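Local coordinates for protein short-chain dehydrogenase/reductase SDR (Vibrio parahaemolyticus, PDB 3GUY) that probably catalyses NAD(P)-dependent oxidation or reduction of a small-molecule substrate that remains to be established here, at residues Lys167-Tyr172 with Asn212-Asp217; Pro73-His78 with Asn124-Met129. The protein carries 2 engineered substitutions. All blocks are in the same frame, centred on the assembly; numbering follows the deposited sequence.

Contact 1: Lys167-Tyr172 with Asn212-Asp217; sequences KIIAVY and NGYVSD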
ATOM      1  N   LYS D 167       3.699   8.233 -21.194  1.00 27.55           N
ATOM      2  CA  LYS D 167       3.756   7.239 -20.133  1.00 27.12           C
ATOM      3  C   LYS D 167       4.559   7.787 -18.973  1.00 24.56           C
ATOM      4  O   LYS D 167       5.486   8.531 -19.176  1.00 24.24           O
ATOM      5  CB  LYS D 167       4.509   6.013 -20.660  1.00 28.07           C
ATOM      6  CG  LYS D 167       3.606   4.956 -21.198  1.00 32.75           C
ATOM      7  CD  LYS D 167       4.334   3.954 -22.088  1.00 36.40           C
ATOM      8  CE  LYS D 167       5.819   3.752 -21.783  1.00 37.57           C
ATOM      9  NZ  LYS D 167       6.595   4.016 -23.034  1.00 38.21           N
ATOM     10  N   ILE D 168       4.222   7.379 -17.757  1.00 22.16           N
ATOM     11  CA  ILE D 168       5.053   7.753 -16.620  1.00 22.18           C
ATOM     12  C   ILE D 168       5.767   6.504 -16.045  1.00 20.73           C
ATOM     13  O   ILE D 168       5.147   5.492 -15.781  1.00 21.88           O
ATOM     14  CB  ILE D 168       4.216   8.445 -15.512  1.00 22.03           C
ATOM     15  CG1 ILE D 168       3.636   9.773 -15.999  1.00 21.81           C
ATOM     16  CG2 ILE D 168       5.082   8.740 -14.299  1.00 22.26           C
ATOM     17  CD1 ILE D 168       2.584  10.365 -15.034  1.00 22.27           C
ATOM     18  N   ILE D 169       7.070   6.622 -15.869  1.00 22.01           N
ATOM     19  CA  ILE D 169       7.947   5.556 -15.319  1.00 22.04           C
ATOM     20  C   ILE D 169       8.320   5.993 -13.905  1.00 21.07           C
ATOM     21  O   ILE D 169       8.718   7.139 -13.683  1.00 20.39           O
ATOM     22  CB  ILE D 169       9.250   5.353 -16.135  1.00 21.48           C
ATOM     23  CG1 ILE D 169       8.953   5.214 -17.646  1.00 24.62           C
ATOM     24  CG2 ILE D 169      10.136   4.160 -15.587  1.00 20.34           C
ATOM     25  CD1 ILE D 169       7.960   4.250 -17.954  1.00 26.56           C
ATOM     26  N   ALA D 170       8.069   5.109 -12.945  1.00 20.85           N
ATOM     27  CA  ALA D 170       8.293   5.446 -11.525  1.00 19.66           C
ATOM     28  C   ALA D 170       9.568   4.783 -11.073  1.00 19.01           C
ATOM     29  O   ALA D 170       9.765   3.606 -11.268  1.00 20.16           O
ATOM     30  CB  ALA D 170       7.104   4.998 -10.651  1.00 19.51           C
ATOM     31  N   VAL D 171      10.457   5.550 -10.484  1.00 18.77           N
ATOM     32  CA  VAL D 171      11.727   5.036 -10.023  1.00 19.49           C
ATOM     33  C   VAL D 171      11.863   5.398  -8.552  1.00 20.52           C
ATOM     34  O   VAL D 171      11.607   6.555  -8.185  1.00 18.91           O
ATOM     35  CB  VAL D 171      12.902   5.692 -10.791  1.00 19.13           C
ATOM     36  CG1 VAL D 171      14.199   5.076 -10.348  1.00 20.24           C
ATOM     37  CG2 VAL D 171      12.663   5.621 -12.353  1.00 18.78           C
ATOM     38  N   TYR D 172      12.260   4.407  -7.735  1.00 20.96           N
ATOM     39  CA  TYR D 172      12.358   4.542  -6.280  1.00 20.53           C
ATOM     40  C   TYR D 172      13.724   4.109  -5.797  1.00 22.00           C
ATOM     41  O   TYR D 172      13.945   2.920  -5.541  1.00 23.40           O
ATOM     42  CB  TYR D 172      11.295   3.705  -5.553  1.00 21.81           C
ATOM     43  CG  TYR D 172       9.871   3.957  -5.998  1.00 19.87           C
ATOM     44  CD1 TYR D 172       9.097   4.959  -5.420  1.00 18.70           C
ATOM     45  CD2 TYR D 172       9.315   3.229  -7.030  1.00 21.95           C
ATOM     46  CE1 TYR D 172       7.789   5.194  -5.825  1.00 21.03           C
ATOM     47  CE2 TYR D 172       7.978   3.465  -7.465  1.00 22.96           C
ATOM     48  CZ  TYR D 172       7.227   4.435  -6.836  1.00 22.59           C
ATOM     49  OH  TYR D 172       5.952   4.670  -7.294  1.00 21.27           O
ATOM     50  N   ASN D 212       8.576  -4.995 -26.841  1.00 40.01           N
ATOM     51  CA  ASN D 212       7.206  -4.555 -26.648  1.00 39.12           C
ATOM     52  C   ASN D 212       6.762  -4.549 -25.148  1.00 38.76           C
ATOM     53  O   ASN D 212       5.629  -4.199 -24.829  1.00 39.23           O
ATOM     54  CB  ASN D 212       6.254  -5.430 -27.486  1.00 38.94           C
ATOM     55  N   GLY D 213       7.643  -4.968 -24.249  1.00 37.67           N
ATOM     56  CA  GLY D 213       7.450  -4.753 -22.802  1.00 36.55           C
ATOM     57  C   GLY D 213       8.276  -3.540 -22.388  1.00 34.83           C
ATOM     58  O   GLY D 213       9.311  -3.258 -23.023  1.00 36.68           O
ATOM     59  N   TYR D 214       7.840  -2.807 -21.359  1.00 30.28           N
ATOM     60  CA  TYR D 214       8.696  -1.766 -20.763  1.00 27.33           C
ATOM     61  C   TYR D 214       8.648  -1.828 -19.220  1.00 24.89           C
ATOM     62  O   TYR D 214       7.741  -2.437 -18.652  1.00 23.62           O
ATOM     63  CB  TYR D 214       8.330  -0.358 -21.266  1.00 26.94           C
ATOM     64  CG  TYR D 214       7.076   0.167 -20.644  1.00 25.54           C
ATOM     65  CD1 TYR D 214       7.110   1.190 -19.693  1.00 25.94           C
ATOM     66  CD2 TYR D 214       5.855  -0.367 -20.977  1.00 24.56           C
ATOM     67  CE1 TYR D 214       5.972   1.645 -19.090  1.00 24.76           C
ATOM     68  CE2 TYR D 214       4.710   0.111 -20.399  1.00 27.46           C
ATOM     69  CZ  TYR D 214       4.770   1.113 -19.464  1.00 25.97           C
ATOM     70  OH  TYR D 214       3.624   1.565 -18.888  1.00 23.87           O
ATOM     71  N   VAL D 215       9.662  -1.255 -18.570  1.00 22.24           N
ATOM     72  CA  VAL D 215       9.728  -1.236 -17.103  1.00 22.24           C
ATOM     73  C   VAL D 215       8.963   0.026 -16.697  1.00 21.77           C
ATOM     74  O   VAL D 215       9.446   1.147 -16.936  1.00 20.34           O
ATOM     75  CB  VAL D 215      11.144  -1.142 -16.597  1.00 22.72           C
ATOM     76  CG1 VAL D 215      11.153  -0.771 -15.074  1.00 22.62           C
ATOM     77  CG2 VAL D 215      11.916  -2.469 -16.942  1.00 24.88           C
ATOM     78  N   SER D 216       7.805  -0.177 -16.078  1.00 23.34           N
ATOM     79  CA  SER D 216       6.943   0.935 -15.603  1.00 22.41           C
ATOM     80  C   SER D 216       7.302   1.427 -14.202  1.00 22.23           C
ATOM     81  O   SER D 216       7.023   2.551 -13.838  1.00 21.33           O
ATOM     82  CB  SER D 216       5.470   0.534 -15.684  1.00 22.82           C
ATOM     83  OG  SER D 216       5.156  -0.655 -14.979  1.00 23.33           O
ATOM     84  N   ASP D 217       7.933   0.580 -13.407  1.00 21.29           N
ATOM     85  CA  ASP D 217       8.238   0.892 -12.014  1.00 20.55           C
ATOM     86  C   ASP D 217       9.485   0.123 -11.638  1.00 19.84           C
ATOM     87  O   ASP D 217       9.559  -1.075 -11.865  1.00 19.58           O
ATOM     88  CB  ASP D 217       7.061   0.486 -11.068  1.00 20.50           C
ATOM     89  CG  ASP D 217       5.676   1.063 -11.493  1.00 25.01           C
ATOM     90  OD1 ASP D 217       5.338   2.178 -10.982  1.00 27.06           O
ATOM     91  OD2 ASP D 217       4.905   0.446 -12.321  1.00 24.79           O
TER
HETATM   92  O   HOH W   1       3.512   3.558 -16.991  1.00 32.97           O
HETATM   93  O   HOH W   2       4.568   2.987  -8.628  1.00 26.89           O
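Lys167-Tyr172 and Asn212-Asp217 meet as parallel neighbours at one margin of the Rossmann-fold sheet. The connection between them contains helix 196-207. The strands diverge strongly, with an angle of 64° between the axes of these short segments. Within them the one direct backbone hydrogen bond runs from Ala170 N to Ser216 O, 2.9 Å long and almost straight. Backbone pairing goes on from Ala170 to Ile218. Asp217 CA makes a CA-H...O contact with Ala170 O at 3.2 Å. Asp217 OD1 lies beside the methyl of Ala170 and also forms a salt bridge with Arg158 of helix 141-160. One water bridges this carboxylate oxygen to Tyr172 OH.

Where the backbones part, side chains and a water make the connection. Tyr214 CG sits between its own backbone N and carbonyl carbon (chi1 75°), which turns the ring toward Lys167. The lysine chain bends over one face of the ring. Its CE stands 3.6 Å from the Tyr214 ring centroid as a CH-pi contact, and NZ makes a cation-pi contact. The same NZ is hydrogen-bonded to Asn124. Ile169 CD1 touches the ring edge at Tyr214 CE1, 3.5 Å away. The water links Tyr214 OH to Ile168 O.

Tyr214, Val215 and Asp217 also pair antiparallel with a strand of the second subunit, which carries the sheet across the interface. The chemistry implies a change along the contact, from direct backbone bonding near Ala170 to water and an aromatic-lysine contact near Lys167. The positive charge of Arg158 probably stabilises the Asp217 carboxylate.

Contact 2: Pro73-His78 with Asn124-Met129; sequences PSTVVH and NVVMIM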
ATOM      1  N   PRO D  73      10.662  16.846 -26.408  1.00 40.34           N
ATOM      2  CA  PRO D  73      11.534  15.824 -25.832  1.00 39.04           C
ATOM      3  C   PRO D  73      10.984  14.423 -26.050  1.00 37.38           C
ATOM      4  O   PRO D  73       9.772  14.237 -26.159  1.00 36.45           O
ATOM      5  CB  PRO D  73      11.572  16.176 -24.349  1.00 39.24           C
ATOM      6  CG  PRO D  73      10.428  17.057 -24.107  1.00 39.82           C
ATOM      7  CD  PRO D  73      10.095  17.749 -25.391  1.00 40.72           C
ATOM      8  N   SER D  74      11.881  13.456 -26.151  1.00 35.83           N
ATOM      9  CA  SER D  74      11.467  12.070 -26.241  1.00 34.72           C
ATOM     10  C   SER D  74      11.449  11.438 -24.834  1.00 33.44           C
ATOM     11  O   SER D  74      10.682  10.519 -24.571  1.00 31.47           O
ATOM     12  CB  SER D  74      12.434  11.309 -27.134  1.00 35.31           C
ATOM     13  OG  SER D  74      13.742  11.379 -26.601  1.00 35.36           O
ATOM     14  N   THR D  75      12.323  11.935 -23.959  1.00 32.28           N
ATOM     15  CA  THR D  75      12.307  11.554 -22.542  1.00 32.37           C
ATOM     16  C   THR D  75      12.481  12.816 -21.704  1.00 30.81           C
ATOM     17  O   THR D  75      13.180  13.765 -22.109  1.00 31.20           O
ATOM     18  CB  THR D  75      13.441  10.530 -22.228  1.00 32.80           C
ATOM     19  OG1 THR D  75      13.341   9.434 -23.146  1.00 35.14           O
ATOM     20  CG2 THR D  75      13.343   9.974 -20.804  1.00 31.12           C
ATOM     21  N   VAL D  76      11.785  12.830 -20.565  1.00 29.07           N
ATOM     22  CA  VAL D  76      12.005  13.794 -19.525  1.00 27.21           C
ATOM     23  C   VAL D  76      12.223  13.042 -18.210  1.00 26.58           C
ATOM     24  O   VAL D  76      11.406  12.212 -17.793  1.00 25.41           O
ATOM     25  CB  VAL D  76      10.848  14.794 -19.380  1.00 28.05           C
ATOM     26  CG1 VAL D  76      11.203  15.751 -18.284  1.00 23.58           C
ATOM     27  CG2 VAL D  76      10.545  15.514 -20.739  1.00 26.33           C
ATOM     28  N   VAL D  77      13.350  13.293 -17.594  1.00 26.09           N
ATOM     29  CA  VAL D  77      13.678  12.635 -16.377  1.00 27.22           C
ATOM     30  C   VAL D  77      13.604  13.677 -15.279  1.00 27.89           C
ATOM     31  O   VAL D  77      14.387  14.631 -15.258  1.00 28.96           O
ATOM     32  CB  VAL D  77      15.048  12.004 -16.408  1.00 27.60           C
ATOM     33  CG1 VAL D  77      15.395  11.435 -15.030  1.00 24.47           C
ATOM     34  CG2 VAL D  77      15.092  10.924 -17.504  1.00 27.04           C
ATOM     35  N   HIS D  78      12.692  13.487 -14.345  1.00 26.95           N
ATOM     36  CA  HIS D  78      12.610  14.421 -13.232  1.00 27.19           C
ATOM     37  C   HIS D  78      13.322  13.824 -12.030  1.00 27.06           C
ATOM     38  O   HIS D  78      12.838  12.858 -11.450  1.00 25.85           O
ATOM     39  CB  HIS D  78      11.139  14.759 -12.922  1.00 26.78           C
ATOM     40  CG  HIS D  78      10.955  15.738 -11.798  1.00 27.83           C
ATOM     41  ND1 HIS D  78      11.414  17.032 -11.858  1.00 26.94           N
ATOM     42  CD2 HIS D  78      10.425  15.589 -10.556  1.00 27.07           C
ATOM     43  CE1 HIS D  78      11.137  17.660 -10.721  1.00 31.30           C
ATOM     44  NE2 HIS D  78      10.547  16.803  -9.906  1.00 26.92           N
ATOM     45  N   ASN D 124       8.347   9.730 -22.612  1.00 31.87           N
ATOM     46  CA  ASN D 124       8.502   8.882 -21.427  1.00 31.04           C
ATOM     47  C   ASN D 124       8.906   9.821 -20.324  1.00 29.23           C
ATOM     48  O   ASN D 124       9.960  10.457 -20.402  1.00 29.39           O
ATOM     49  CB  ASN D 124       9.594   7.800 -21.617  1.00 31.46           C
ATOM     50  CG  ASN D 124       9.105   6.593 -22.432  1.00 34.58           C
ATOM     51  OD1 ASN D 124       7.885   6.341 -22.555  1.00 35.24           O
ATOM     52  ND2 ASN D 124      10.071   5.837 -23.010  1.00 36.21           N
ATOM     53  N   VAL D 125       8.033   9.973 -19.329  1.00 27.77           N
ATOM     54  CA  VAL D 125       8.325  10.834 -18.217  1.00 27.07           C
ATOM     55  C   VAL D 125       8.816   9.956 -17.080  1.00 25.87           C
ATOM     56  O   VAL D 125       8.082   9.127 -16.581  1.00 26.37           O
ATOM     57  CB  VAL D 125       7.085  11.636 -17.841  1.00 26.90           C
ATOM     58  CG1 VAL D 125       7.367  12.471 -16.651  1.00 25.26           C
ATOM     59  CG2 VAL D 125       6.689  12.520 -19.060  1.00 26.21           C
ATOM     60  N   VAL D 126      10.069  10.110 -16.722  1.00 25.14           N
ATOM     61  CA  VAL D 126      10.668   9.314 -15.689  1.00 25.06           C
ATOM     62  C   VAL D 126      10.646  10.127 -14.402  1.00 24.58           C
ATOM     63  O   VAL D 126      11.445  11.051 -14.204  1.00 23.03           O
ATOM     64  CB  VAL D 126      12.098   8.897 -16.022  1.00 24.01           C
ATOM     65  CG1 VAL D 126      12.697   8.080 -14.846  1.00 22.61           C
ATOM     66  CG2 VAL D 126      12.149   8.120 -17.372  1.00 23.89           C
ATOM     67  N   MET D 127       9.761   9.736 -13.495  1.00 25.69           N
ATOM     68  CA  MET D 127       9.673  10.431 -12.198  1.00 24.64           C
ATOM     69  C   MET D 127      10.499   9.738 -11.103  1.00 24.89           C
ATOM     70  O   MET D 127      10.159   8.664 -10.628  1.00 23.56           O
ATOM     71  CB  MET D 127       8.210  10.558 -11.819  1.00 26.00           C
ATOM     72  CG  MET D 127       7.356  11.386 -12.834  1.00 28.73           C
ATOM     73  SD  MET D 127       7.702  13.201 -12.902  1.00 22.73           S
ATOM     74  CE  MET D 127       7.469  13.432 -11.082  1.00 27.57           C
ATOM     75  N   ILE D 128      11.584  10.366 -10.665  1.00 24.93           N
ATOM     76  CA  ILE D 128      12.418   9.752  -9.648  1.00 25.43           C
ATOM     77  C   ILE D 128      11.962  10.189  -8.262  1.00 24.35           C
ATOM     78  O   ILE D 128      11.895  11.394  -7.957  1.00 23.75           O
ATOM     79  CB  ILE D 128      13.895  10.029  -9.854  1.00 27.00           C
ATOM     80  CG1 ILE D 128      14.319   9.517 -11.262  1.00 28.24           C
ATOM     81  CG2 ILE D 128      14.714   9.380  -8.751  1.00 26.75           C
ATOM     82  CD1 ILE D 128      15.707   9.838 -11.585  1.00 29.22           C
ATOM     83  N   MET D 129      11.629   9.199  -7.432  1.00 22.83           N
ATOM     84  CA  MET D 129      11.089   9.482  -6.111  1.00 22.77           C
ATOM     85  C   MET D 129      12.112   8.958  -5.104  1.00 22.39           C
ATOM     86  O   MET D 129      13.261   9.371  -5.105  1.00 22.58           O
ATOM     87  CB  MET D 129       9.649   8.879  -5.948  1.00 21.98           C
ATOM     88  CG  MET D 129       8.580   9.693  -6.661  1.00 21.21           C
ATOM     89  SD  MET D 129       7.000   8.931  -6.928  1.00 15.79           S
ATOM     90  CE  MET D 129       7.575   7.826  -8.269  1.00 21.92           C
TER
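Thr75-His78 and Asn124-Ile128 are adjacent parallel strands in the middle of the Rossmann fold, joined by a crossover through helix 93-118. The axes of these short segments differ by only 10°. Five backbone hydrogen bonds run from Asn124 N, which donates to Ser74 O, to Ile128 N, which donates to His78 O. The shortest are Val126 N to Val76 O and His78 N to Val126 O, both 2.7 Å.

The packing is tight on the face that carries Val77, Val126 and Ile128. Val77 and Val126 stand side by side and point the same way, with Val77 CG2 3.9 Å from Val126 CB. Val77 CG1 also meets Ile128 CD1, and helix 12-23 covers this face through Leu17. On the Val76 and Val125 face, Leu114 of helix 93-118 packs on both valines.

The Ser74-Asn124 end is looser and partly exposed. Thr75 OG1 comes no nearer than 4.4 Å to Asn124 CB. The Thr75 methyl is turned anti to the backbone N and touches Asn124 O. The polar side chains there bond outward, Ser74 OG to Leu3 O and Asn124 to Lys167.

The opposite end closes on a histidine and a methionine. Bends at chi2 and chi3 of Met127 bring its thioether back toward His78. SD lies obliquely to the imidazole, and Met127 CE rests 3.7 Å from His78 CD2.

Contacts 1 and 2 belong to one seven-stranded parallel sheet, and their centres are 10 Å apart. Contact 2 comes first along the chain and closes before contact 1 opens. Strands 75-78, 124-128, 167-174 and 214-222 follow one another across the sheet. Strands 124-128 and 167-174 are therefore direct neighbours, and helix 141-160 lies between them in sequence. The two contacts touch there: Val171 O lies 2.7 Å from Met129 N, a probable hydrogen bond, and Val171 packs on Val126. Together they carry the sheet from the middle of the subunit to the edge strand 214-222, where it continues into the second subunit.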